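PDB 5YU3: lysine cyclodeaminase, which catalyses the NAD-dependent ring closure of L-lysine to L-pipecolic acid with loss of ammonia, and also recognises L-ornithine and L-2,4-diaminobutyric acid. Local coordinates for residues R43-L52 / W62-P70; T146-H155 / H175-T186. All coordinates share one frame; numbering follows the deposited sequence.

Interaction 1. Residues R43-L52 / W62-P70; sequences RHLSPLRGGL and WEWMPHREP. With PRO (proline), chain G.
Gly50 to Leu52 pair with Trp62 to Trp64 as arms of an antiparallel beta hairpin at the margin of the mixed sheet, and side chains carry the contact on to Arg43 and Glu69. Gly50 and Trp64 form a hydrogen-bonded pair, Trp64 N lying 2.9 Å from Gly50 O, and Leu52 and Trp62 form another. Between them is the non-hydrogen-bonded pair Gly51-Glu63, CA atoms 3.9 Å apart. The indole of Trp64 exploits the bare glycines: with CG set between backbone N and carbonyl carbon (chi1 47°), the ring folds over the partner strand. Gly50 CA sits over the five-membered ring and Gly51 CA over the six-membered ring, both in CH-pi contact, while Leu52 CG meets the ring edge at CZ3 (3.7 Å). With a serine in place of Trp64, Gly50 and Gly51 would probably lose their CH-pi cover and a gap open beside Leu52. On the other face, Arg49 NE salt-bridges Glu63 OE2 (3.1 Å) next to the bound proline; Arg49 NH2 pairs with Glu264. Farther along, His67 is held at both nitrogens, ND1 by Ser46 OG (2.7 Å) and NE2 by the anti lone pair of Glu69 OE2; the other oxygen, OE1, makes a salt bridge with Arg43 NH1. Strand 73-81 continues the sheet beyond 62-69, helices 258-264 and 305-321 lie against the hairpin, and Trp64 meets Trp64 of the second subunit.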
loop_
_atom_site.group_PDB
_atom_site.type_symbol
_atom_site.label_atom_id
_atom_site.label_comp_id
_atom_site.label_asym_id
_atom_site.label_seq_id
_atom_site.Cartn_x
_atom_site.Cartn_y
_atom_site.Cartn_z
ATOM N N ARG A 43 -9.527 -5.380 -20.037
ATOM C CA ARG A 43 -8.912 -4.983 -18.782
ATOM C C ARG A 43 -9.106 -6.127 -17.800
ATOM O O ARG A 43 -9.800 -7.103 -18.088
ATOM C CB ARG A 43 -9.514 -3.684 -18.233
ATOM C CG ARG A 43 -9.118 -2.445 -19.002
ATOM C CD ARG A 43 -9.764 -1.207 -18.417
ATOM N NE ARG A 43 -9.753 -0.117 -19.384
ATOM C CZ ARG A 43 -8.758 0.752 -19.511
ATOM N NH1 ARG A 43 -7.703 0.661 -18.721
ATOM N NH2 ARG A 43 -8.817 1.713 -20.422
ATOM N N HIS A 44 -8.507 -6.006 -16.619
ATOM C CA HIS A 44 -8.488 -7.137 -15.705
ATOM C C HIS A 44 -8.828 -6.698 -14.292
ATOM O O HIS A 44 -8.501 -5.583 -13.875
ATOM C CB HIS A 44 -7.126 -7.835 -15.773
ATOM C CG HIS A 44 -6.750 -8.228 -17.167
ATOM N ND1 HIS A 44 -7.314 -9.311 -17.809
ATOM C CD2 HIS A 44 -5.922 -7.649 -18.068
ATOM C CE1 HIS A 44 -6.824 -9.401 -19.033
ATOM N NE2 HIS A 44 -5.982 -8.400 -19.217
ATOM N N LEU A 45 -9.506 -7.589 -13.568
ATOM C CA LEU A 45 -9.798 -7.365 -12.159
ATOM C C LEU A 45 -8.521 -7.064 -11.399
ATOM O O LEU A 45 -7.473 -7.663 -11.657
ATOM C CB LEU A 45 -10.464 -8.594 -11.535
ATOM C CG LEU A 45 -11.962 -8.832 -11.657
ATOM C CD1 LEU A 45 -12.294 -10.113 -10.894
ATOM C CD2 LEU A 45 -12.750 -7.642 -11.112
ATOM N N SER A 46 -8.624 -6.141 -10.445
ATOM C CA SER A 46 -7.510 -5.833 -9.563
ATOM C C SER A 46 -7.137 -7.062 -8.735
ATOM O O SER A 46 -7.991 -7.899 -8.429
ATOM C CB SER A 46 -7.881 -4.668 -8.648
ATOM O OG SER A 46 -8.535 -3.662 -9.411
ATOM N N PRO A 47 -5.870 -7.204 -8.360
ATOM C CA PRO A 47 -5.504 -8.287 -7.445
ATOM C C PRO A 47 -6.241 -8.138 -6.125
ATOM O O PRO A 47 -6.766 -7.072 -5.794
ATOM C CB PRO A 47 -3.995 -8.114 -7.270
ATOM C CG PRO A 47 -3.747 -6.612 -7.790
ATOM C CD PRO A 47 -4.647 -6.397 -8.716
ATOM N N LEU A 48 -6.295 -9.234 -5.370
ATOM C CA LEU A 48 -6.884 -9.188 -4.038
ATOM C C LEU A 48 -6.218 -8.100 -3.213
ATOM O O LEU A 48 -4.998 -7.940 -3.244
ATOM C CB LEU A 48 -6.715 -10.531 -3.322
ATOM C CG LEU A 48 -7.547 -11.734 -3.742
ATOM C CD1 LEU A 48 -7.167 -12.941 -2.879
ATOM C CD2 LEU A 48 -9.017 -11.415 -3.604
ATOM N N ARG A 49 -7.022 -7.347 -2.471
ATOM C CA ARG A 49 -6.424 -6.380 -1.571
ATOM C C ARG A 49 -5.839 -7.088 -0.349
ATOM O O ARG A 49 -6.034 -8.289 -0.132
ATOM C CB ARG A 49 -7.456 -5.333 -1.149
ATOM C CG ARG A 49 -8.650 -5.900 -0.415
ATOM C CD ARG A 49 -9.554 -4.790 0.119
ATOM N NE ARG A 49 -10.828 -5.315 0.610
ATOM C CZ ARG A 49 -12.018 -4.971 0.124
ATOM N NH1 ARG A 49 -12.098 -4.087 -0.856
ATOM N NH2 ARG A 49 -13.130 -5.505 0.628
ATOM N N GLY A 50 -5.104 -6.324 0.466
ATOM C CA GLY A 50 -4.598 -6.828 1.723
ATOM C C GLY A 50 -4.891 -5.841 2.838
ATOM O O GLY A 50 -5.277 -4.693 2.590
ATOM N N GLY A 51 -4.707 -6.300 4.072
ATOM C CA GLY A 51 -5.013 -5.418 5.185
ATOM C C GLY A 51 -4.461 -5.911 6.504
ATOM O O GLY A 51 -3.982 -7.044 6.629
ATOM N N LEU A 52 -4.542 -5.020 7.490
ATOM C CA LEU A 52 -4.117 -5.262 8.864
ATOM C C LEU A 52 -5.319 -5.091 9.779
ATOM O O LEU A 52 -5.903 -4.004 9.831
ATOM C CB LEU A 52 -3.015 -4.279 9.281
ATOM C CG LEU A 52 -1.671 -4.321 8.551
ATOM C CD1 LEU A 52 -0.963 -2.974 8.631
ATOM C CD2 LEU A 52 -0.800 -5.406 9.143
ATOM N N TRP A 62 -7.383 -1.931 8.219
ATOM C CA TRP A 62 -6.756 -0.917 7.388
ATOM C C TRP A 62 -6.149 -1.632 6.192
ATOM O O TRP A 62 -5.391 -2.593 6.366
ATOM C CB TRP A 62 -5.698 -0.136 8.185
ATOM C CG TRP A 62 -5.116 0.994 7.422
ATOM C CD1 TRP A 62 -5.606 2.269 7.338
ATOM C CD2 TRP A 62 -3.938 0.959 6.613
ATOM N NE1 TRP A 62 -4.798 3.030 6.519
ATOM C CE2 TRP A 62 -3.767 2.250 6.066
ATOM C CE3 TRP A 62 -3.008 -0.036 6.301
ATOM C CZ2 TRP A 62 -2.698 2.568 5.224
ATOM C CZ3 TRP A 62 -1.948 0.286 5.462
ATOM C CH2 TRP A 62 -1.807 1.570 4.933
ATOM N N GLU A 63 -6.504 -1.194 4.989
ATOM C CA GLU A 63 -6.237 -1.978 3.791
ATOM C C GLU A 63 -5.496 -1.173 2.734
ATOM O O GLU A 63 -5.572 0.058 2.678
ATOM C CB GLU A 63 -7.540 -2.528 3.194
ATOM C CG GLU A 63 -8.251 -3.492 4.133
ATOM C CD GLU A 63 -9.620 -3.915 3.628
ATOM O OE1 GLU A 63 -10.445 -3.038 3.311
ATOM O OE2 GLU A 63 -9.872 -5.130 3.541
ATOM N N TRP A 64 -4.796 -1.913 1.871
ATOM C CA TRP A 64 -4.142 -1.382 0.688
ATOM C C TRP A 64 -4.739 -2.061 -0.537
ATOM O O TRP A 64 -4.948 -3.279 -0.545
ATOM C CB TRP A 64 -2.616 -1.591 0.749
ATOM C CG TRP A 64 -2.197 -2.981 1.161
ATOM C CD1 TRP A 64 -1.962 -4.043 0.332
ATOM C CD2 TRP A 64 -1.973 -3.456 2.493
ATOM N NE1 TRP A 64 -1.602 -5.150 1.066
ATOM C CE2 TRP A 64 -1.591 -4.814 2.393
ATOM C CE3 TRP A 64 -2.047 -2.865 3.763
ATOM C CZ2 TRP A 64 -1.300 -5.598 3.515
ATOM C CZ3 TRP A 64 -1.740 -3.653 4.882
ATOM C CH2 TRP A 64 -1.377 -5.000 4.742
ATOM N N MET A 65 -5.034 -1.263 -1.564
ATOM C CA MET A 65 -5.761 -1.709 -2.751
ATOM C C MET A 65 -5.055 -1.188 -3.999
ATOM O O MET A 65 -5.301 -0.055 -4.442
ATOM C CB MET A 65 -7.217 -1.237 -2.704
ATOM C CG MET A 65 -7.919 -1.612 -1.409
ATOM S SD MET A 65 -9.585 -0.946 -1.207
ATOM C CE MET A 65 -10.384 -1.470 -2.727
ATOM N N PRO A 66 -4.178 -1.992 -4.603
ATOM C CA PRO A 66 -3.501 -1.584 -5.835
ATOM C C PRO A 66 -4.236 -1.981 -7.104
ATOM O O PRO A 66 -4.930 -2.999 -7.171
ATOM C CB PRO A 66 -2.161 -2.326 -5.738
ATOM C CG PRO A 66 -2.595 -3.631 -4.905
ATOM C CD PRO A 66 -3.514 -3.243 -4.056
ATOM N N HIS A 67 -4.075 -1.147 -8.131
ATOM C CA HIS A 67 -4.506 -1.499 -9.478
ATOM C C HIS A 67 -3.533 -0.926 -10.496
ATOM O O HIS A 67 -3.258 0.278 -10.488
ATOM C CB HIS A 67 -5.917 -0.998 -9.801
ATOM C CG HIS A 67 -6.375 -1.401 -11.169
ATOM N ND1 HIS A 67 -6.975 -2.616 -11.417
ATOM C CD2 HIS A 67 -6.275 -0.778 -12.367
ATOM C CE1 HIS A 67 -7.241 -2.718 -12.705
ATOM N NE2 HIS A 67 -6.821 -1.618 -13.307
ATOM N N ARG A 68 -3.056 -1.773 -11.402
ATOM C CA ARG A 68 -2.052 -1.372 -12.376
ATOM C C ARG A 68 -2.664 -1.306 -13.769
ATOM O O ARG A 68 -3.365 -2.233 -14.195
ATOM C CB ARG A 68 -0.860 -2.335 -12.365
ATOM C CG ARG A 68 0.176 -2.025 -13.457
ATOM C CD ARG A 68 1.515 -2.728 -13.207
ATOM N NE ARG A 68 2.457 -2.437 -14.287
ATOM C CZ ARG A 68 2.762 -3.283 -15.269
ATOM N NH1 ARG A 68 2.213 -4.497 -15.310
ATOM N NH2 ARG A 68 3.614 -2.913 -16.219
ATOM N N GLU A 69 -2.399 -0.206 -14.468
ATOM C CA GLU A 69 -2.667 -0.092 -15.895
ATOM C C GLU A 69 -1.329 -0.165 -16.621
ATOM O O GLU A 69 -0.590 0.831 -16.660
ATOM C CB GLU A 69 -3.398 1.219 -16.205
ATOM C CG GLU A 69 -4.885 1.153 -15.813
ATOM C CD GLU A 69 -5.645 0.120 -16.634
ATOM O OE1 GLU A 69 -5.464 0.129 -17.873
ATOM O OE2 GLU A 69 -6.405 -0.703 -16.059
ATOM N N PRO A 70 -0.966 -1.320 -17.185
ATOM C CA PRO A 70 0.416 -1.543 -17.638
ATOM C C PRO A 70 0.887 -0.510 -18.646
ATOM O O PRO A 70 0.188 -0.188 -19.611
ATOM C CB PRO A 70 0.361 -2.945 -18.244
ATOM C CG PRO A 70 -0.897 -3.592 -17.471
ATOM C CD PRO A 70 -1.731 -2.617 -17.244
HETATM N N PRO G . -14.003 -1.913 1.560
HETATM C CA PRO G . -13.710 -0.390 1.416
HETATM C C PRO G . -13.212 -0.068 -0.020
HETATM O O PRO G . -12.647 1.037 -0.110
HETATM C CB PRO G . -12.834 -0.175 2.323
HETATM C CG PRO G . -13.299 -1.147 3.527
HETATM C CD PRO G . -14.152 -1.982 3.027
HETATM O OXT PRO G . -13.396 -0.825 -1.039
HETATM O O HOH W 1 -6.209 -3.990 -16.703
HETATM O O HOH W 2 -6.228 -4.510 -5.155
#

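Interaction 2. Residues T146-H155 / H175-T186; sequences TGAQAVTQLH and HRESFARRAAFT. With NAD (nicotinamide-adenine-dinucleotide), chain F.
Thr146 and Gly147, in the turn that leads into the first helix of a Rossmann-type NAD-binding domain, are held by Arg182 from the helical segment 175-186. The guanidinium comes end-on to one carbonyl oxygen: Arg182 NH2 lies 2.8 Å from Thr146 O, nearly in line with the C=O bond, whereas NH1, at 3.0 Å from the same oxygen, stands above the carbonyl plane. NH1 also makes a weak bond to Gly147 O, and NH2 donates to Ser178 OG at its own edge, so several acceptors lying near the guanidinium plane fix its rotation. A bend at chi3 (-85°) swings the group across to the turn.

This turn carries glycines in the pattern GxGxxA and is consistent with the classical dinucleotide-binding loop. Its backbone amides grip the diphosphate, Ala148 N bonding to O2A of NAD at 2.8 Å and Gln149 N to O1N. Gly147 lies so close to the cofactor that a CB would collide with O5B. From the opposing segment, His175 ND1 adds a straight bond of 2.9 Å to the ribose hydroxyl O3B, and Asp170, after the second strand of the domain, also binds NAD.

Behind the cofactor the helices close on apolar groups. Phe179 presents a face to Thr146 CG2, and its CE1 meets Ala150 CB at 3.8 Å. Leu154 CD2 touches both Phe179 CE2 and Ala183 CB, the latter tight at 3.4 Å. At the far end the edge of Phe185 approaches the face of His155 in a T-shaped pair, planes 67° apart, while His155 ND1 bonds to Tyr341 OH of the second subunit and NE2 to Asp21.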
loop_
_atom_site.group_PDB
_atom_site.type_symbol
_atom_site.label_atom_id
_atom_site.label_comp_id
_atom_site.label_asym_id
_atom_site.label_seq_id
_atom_site.Cartn_x
_atom_site.Cartn_y
_atom_site.Cartn_z
ATOM N N THR A 146 -27.728 3.508 8.165
ATOM C CA THR A 146 -27.903 4.850 7.624
ATOM C C THR A 146 -26.724 5.716 8.037
ATOM O O THR A 146 -26.900 6.819 8.571
ATOM C CB THR A 146 -29.231 5.475 8.077
ATOM O OG1 THR A 146 -29.257 5.596 9.500
ATOM C CG2 THR A 146 -30.407 4.616 7.617
ATOM N N GLY A 147 -25.521 5.219 7.798
ATOM C CA GLY A 147 -24.308 5.987 7.997
ATOM C C GLY A 147 -23.863 6.657 6.718
ATOM O O GLY A 147 -24.683 7.109 5.905
ATOM N N ALA A 148 -22.546 6.682 6.506
ATOM C CA ALA A 148 -22.002 7.435 5.380
ATOM C C ALA A 148 -22.360 6.799 4.041
ATOM O O ALA A 148 -22.819 7.492 3.128
ATOM C CB ALA A 148 -20.485 7.583 5.523
ATOM N N GLN A 149 -22.146 5.482 3.882
ATOM C CA GLN A 149 -22.409 4.891 2.566
ATOM C C GLN A 149 -23.881 5.000 2.194
ATOM O O GLN A 149 -24.217 5.148 1.013
ATOM C CB GLN A 149 -21.976 3.418 2.522
ATOM C CG GLN A 149 -20.477 3.172 2.723
ATOM C CD GLN A 149 -19.600 4.155 1.979
ATOM O OE1 GLN A 149 -19.728 4.327 0.762
ATOM N NE2 GLN A 149 -18.678 4.796 2.710
ATOM N N ALA A 150 -24.769 4.930 3.184
ATOM C CA ALA A 150 -26.195 5.005 2.888
ATOM C C ALA A 150 -26.538 6.287 2.147
ATOM O O ALA A 150 -27.442 6.295 1.301
ATOM C CB ALA A 150 -27.002 4.895 4.186
ATOM N N VAL A 151 -25.807 7.371 2.419
ATOM C CA VAL A 151 -26.074 8.634 1.728
ATOM C C VAL A 151 -25.862 8.476 0.229
ATOM O O VAL A 151 -26.728 8.840 -0.574
ATOM C CB VAL A 151 -25.205 9.766 2.314
ATOM C CG1 VAL A 151 -25.388 11.076 1.512
ATOM C CG2 VAL A 151 -25.529 9.965 3.800
ATOM N N THR A 152 -24.721 7.905 -0.182
ATOM C CA THR A 152 -24.478 7.791 -1.614
ATOM C C THR A 152 -25.179 6.590 -2.236
ATOM O O THR A 152 -25.393 6.592 -3.452
ATOM C CB THR A 152 -22.978 7.730 -1.922
ATOM O OG1 THR A 152 -22.350 6.773 -1.067
ATOM C CG2 THR A 152 -22.329 9.119 -1.712
ATOM N N GLN A 153 -25.545 5.574 -1.440
ATOM C CA GLN A 153 -26.424 4.528 -1.957
ATOM C C GLN A 153 -27.748 5.132 -2.404
ATOM O O GLN A 153 -28.193 4.915 -3.537
ATOM C CB GLN A 153 -26.665 3.444 -0.896
ATOM C CG GLN A 153 -25.429 2.607 -0.527
ATOM C CD GLN A 153 -24.956 1.743 -1.675
ATOM O OE1 GLN A 153 -25.727 0.954 -2.232
ATOM N NE2 GLN A 153 -23.683 1.898 -2.054
ATOM N N LEU A 154 -28.385 5.904 -1.519
ATOM C CA LEU A 154 -29.645 6.555 -1.874
ATOM C C LEU A 154 -29.451 7.513 -3.048
ATOM O O LEU A 154 -30.233 7.502 -4.004
ATOM C CB LEU A 154 -30.212 7.292 -0.660
ATOM C CG LEU A 154 -31.349 8.265 -1.009
ATOM C CD1 LEU A 154 -32.501 7.522 -1.667
ATOM C CD2 LEU A 154 -31.831 8.976 0.221
ATOM N N HIS A 155 -28.379 8.306 -3.025
ATOM C CA HIS A 155 -28.191 9.292 -4.082
ATOM C C HIS A 155 -28.006 8.618 -5.436
ATOM O O HIS A 155 -28.726 8.922 -6.395
ATOM C CB HIS A 155 -27.002 10.199 -3.753
ATOM C CG HIS A 155 -26.740 11.227 -4.806
ATOM N ND1 HIS A 155 -25.475 11.677 -5.120
ATOM C CD2 HIS A 155 -27.593 11.890 -5.624
ATOM C CE1 HIS A 155 -25.563 12.579 -6.084
ATOM N NE2 HIS A 155 -26.836 12.724 -6.410
ATOM N N HIS A 175 -28.638 7.826 14.547
ATOM C CA HIS A 175 -28.182 7.752 13.159
ATOM C C HIS A 175 -29.333 7.558 12.183
ATOM O O HIS A 175 -29.282 8.077 11.065
ATOM C CB HIS A 175 -27.159 6.625 13.001
ATOM C CG HIS A 175 -25.884 6.867 13.745
ATOM N ND1 HIS A 175 -24.760 6.090 13.567
ATOM C CD2 HIS A 175 -25.552 7.805 14.666
ATOM C CE1 HIS A 175 -23.791 6.536 14.349
ATOM N NE2 HIS A 175 -24.247 7.576 15.025
ATOM N N ARG A 176 -30.377 6.826 12.571
ATOM C CA ARG A 176 -31.516 6.704 11.672
ATOM C C ARG A 176 -32.363 7.973 11.677
ATOM O O ARG A 176 -32.954 8.323 10.652
ATOM C CB ARG A 176 -32.353 5.475 12.041
ATOM C CG ARG A 176 -32.995 5.515 13.415
ATOM C CD ARG A 176 -33.652 4.168 13.733
ATOM N NE ARG A 176 -34.385 4.192 14.999
ATOM C CZ ARG A 176 -34.145 3.396 16.036
ATOM N NH1 ARG A 176 -33.161 2.503 15.994
ATOM N NH2 ARG A 176 -34.888 3.508 17.134
ATOM N N GLU A 177 -32.414 8.685 12.805
ATOM C CA GLU A 177 -33.222 9.899 12.862
ATOM C C GLU A 177 -32.577 11.060 12.118
ATOM O O GLU A 177 -33.289 11.939 11.627
ATOM C CB GLU A 177 -33.504 10.274 14.322
ATOM C CG GLU A 177 -34.650 9.440 14.910
ATOM C CD GLU A 177 -34.567 9.276 16.416
ATOM O OE1 GLU A 177 -34.991 8.210 16.925
ATOM O OE2 GLU A 177 -34.090 10.212 17.093
ATOM N N SER A 178 -31.249 11.071 11.992
ATOM C CA SER A 178 -30.576 12.134 11.255
ATOM C C SER A 178 -30.531 11.883 9.757
ATOM O O SER A 178 -30.095 12.771 9.009
ATOM C CB SER A 178 -29.146 12.319 11.770
ATOM O OG SER A 178 -28.328 11.220 11.384
ATOM N N PHE A 179 -30.950 10.701 9.294
ATOM C CA PHE A 179 -30.730 10.374 7.892
ATOM C C PHE A 179 -31.566 11.258 6.974
ATOM O O PHE A 179 -31.084 11.687 5.923
ATOM C CB PHE A 179 -31.013 8.894 7.611
ATOM C CG PHE A 179 -30.679 8.496 6.210
ATOM C CD1 PHE A 179 -29.348 8.456 5.792
ATOM C CD2 PHE A 179 -31.683 8.232 5.286
ATOM C CE1 PHE A 179 -29.031 8.122 4.491
ATOM C CE2 PHE A 179 -31.378 7.897 3.980
ATOM C CZ PHE A 179 -30.038 7.839 3.579
ATOM N N ALA A 180 -32.812 11.559 7.360
ATOM C CA ALA A 180 -33.666 12.356 6.486
ATOM C C ALA A 180 -33.022 13.697 6.135
ATOM O O ALA A 180 -33.092 14.136 4.981
ATOM C CB ALA A 180 -35.040 12.563 7.130
ATOM N N ARG A 181 -32.364 14.350 7.097
ATOM C CA ARG A 181 -31.721 15.624 6.780
ATOM C C ARG A 181 -30.547 15.434 5.824
ATOM O O ARG A 181 -30.341 16.245 4.916
ATOM C CB ARG A 181 -31.249 16.329 8.049
ATOM C CG ARG A 181 -30.667 17.713 7.776
ATOM C CD ARG A 181 -30.682 18.581 9.033
ATOM N NE ARG A 181 -30.234 19.958 8.789
ATOM C CZ ARG A 181 -28.980 20.315 8.530
ATOM N NH1 ARG A 181 -28.023 19.399 8.488
ATOM N NH2 ARG A 181 -28.682 21.594 8.323
ATOM N N ARG A 182 -29.750 14.383 6.025
ATOM C CA ARG A 182 -28.633 14.129 5.113
ATOM C C ARG A 182 -29.114 13.759 3.714
ATOM O O ARG A 182 -28.408 14.007 2.732
ATOM C CB ARG A 182 -27.740 13.017 5.681
ATOM C CG ARG A 182 -26.907 13.445 6.879
ATOM C CD ARG A 182 -26.051 12.289 7.406
ATOM N NE ARG A 182 -26.798 11.448 8.345
ATOM C CZ ARG A 182 -26.827 10.115 8.312
ATOM N NH1 ARG A 182 -26.152 9.444 7.383
ATOM N NH2 ARG A 182 -27.538 9.455 9.217
ATOM N N ALA A 183 -30.301 13.162 3.599
ATOM C CA ALA A 183 -30.846 12.695 2.327
ATOM C C ALA A 183 -31.712 13.727 1.614
ATOM O O ALA A 183 -32.088 13.503 0.457
ATOM C CB ALA A 183 -31.698 11.442 2.558
ATOM N N ALA A 184 -32.027 14.842 2.276
ATOM C CA ALA A 184 -33.072 15.745 1.792
ATOM C C ALA A 184 -32.837 16.194 0.355
ATOM O O ALA A 184 -33.786 16.281 -0.440
ATOM C CB ALA A 184 -33.170 16.960 2.721
ATOM N N PHE A 185 -31.581 16.482 -0.003
ATOM C CA PHE A 185 -31.289 17.048 -1.316
ATOM C C PHE A 185 -31.725 16.138 -2.454
ATOM O O PHE A 185 -31.970 16.628 -3.561
ATOM C CB PHE A 185 -29.788 17.372 -1.444
ATOM C CG PHE A 185 -28.911 16.171 -1.747
ATOM C CD1 PHE A 185 -28.421 15.380 -0.721
ATOM C CD2 PHE A 185 -28.561 15.853 -3.059
ATOM C CE1 PHE A 185 -27.607 14.274 -0.992
ATOM C CE2 PHE A 185 -27.749 14.740 -3.335
ATOM C CZ PHE A 185 -27.277 13.962 -2.297
ATOM N N THR A 186 -31.836 14.823 -2.204
ATOM C CA THR A 186 -32.209 13.885 -3.257
ATOM C C THR A 186 -33.679 13.971 -3.621
ATOM O O THR A 186 -34.065 13.485 -4.692
ATOM C CB THR A 186 -31.920 12.445 -2.831
ATOM O OG1 THR A 186 -32.768 12.110 -1.722
ATOM C CG2 THR A 186 -30.457 12.287 -2.416
HETATM P PA NAD F . -20.700 4.216 8.996
HETATM O O1A NAD F . -20.069 3.972 10.331
HETATM O O2A NAD F . -20.810 5.630 8.459
HETATM O O5B NAD F . -22.207 3.654 9.044
HETATM C C5B NAD F . -22.452 2.297 9.430
HETATM C C4B NAD F . -23.808 2.285 10.122
HETATM O O4B NAD F . -24.195 0.933 10.377
HETATM C C3B NAD F . -23.753 2.975 11.488
HETATM O O3B NAD F . -24.685 4.079 11.524
HETATM C C2B NAD F . -24.151 1.882 12.466
HETATM O O2B NAD F . -24.944 2.340 13.558
HETATM C C1B NAD F . -24.953 0.955 11.581
HETATM N N9A NAD F . -25.118 -0.436 12.054
HETATM C C8A NAD F . -24.233 -1.211 12.723
HETATM N N7A NAD F . -24.770 -2.452 12.954
HETATM C C5A NAD F . -26.012 -2.456 12.415
HETATM C C6A NAD F . -27.130 -3.410 12.292
HETATM N N6A NAD F . -27.034 -4.663 12.794
HETATM N N1A NAD F . -28.238 -2.997 11.636
HETATM C C2A NAD F . -28.377 -1.762 11.118
HETATM N N3A NAD F . -27.409 -0.836 11.206
HETATM C C4A NAD F . -26.232 -1.127 11.825
HETATM O O3 NAD F . -19.900 3.298 7.920
HETATM P PN NAD F . -20.044 3.320 6.327
HETATM O O1N NAD F . -21.485 3.611 5.977
HETATM O O2N NAD F . -18.935 4.188 5.771
HETATM O O5D NAD F . -19.673 1.801 5.933
HETATM C C5D NAD F . -20.614 0.750 6.158
HETATM C C4D NAD F . -20.036 -0.555 5.610
HETATM O O4D NAD F . -19.756 -0.416 4.217
HETATM C C3D NAD F . -18.713 -0.912 6.266
HETATM O O3D NAD F . -18.646 -2.348 6.415
HETATM C C2D NAD F . -17.690 -0.496 5.233
HETATM O O2D NAD F . -16.427 -1.157 5.391
HETATM C C1D NAD F . -18.429 -0.883 3.968
HETATM N N1N NAD F . -17.920 -0.282 2.742
HETATM C C2N NAD F . -18.011 -0.999 1.613
HETATM C C3N NAD F . -17.545 -0.496 0.407
HETATM C C7N NAD F . -17.687 -1.328 -0.824
HETATM O O7N NAD F . -17.093 -1.025 -1.838
HETATM N N7N NAD F . -18.519 -2.383 -0.786
HETATM C C4N NAD F . -17.007 0.794 0.355
HETATM C C5N NAD F . -16.955 1.524 1.540
HETATM C C6N NAD F . -17.428 0.970 2.731
#

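A single NAD molecule relates the two contacts, which do not touch: their centres are 29 Å apart, their nearest atoms about 11 Å, and they lie on opposite sides of the chain's centre. Interaction 2 holds the diphosphate and adenosine ribose, whereas interaction 1 lines the pocket into which the nicotinamide reaches. The side chain of Arg49 is about 6 Å from the cofactor, nearest atoms; Gly147 CA is about 14 Å from the nearest atom of the bound proline. Between them, C4N of the nicotinamide lies near CA of the proline, consistent with hydride transfer at that carbon. Both contacts also meet the second subunit, interaction 1 through the tryptophan face of its hairpin, turned away from the proline pocket.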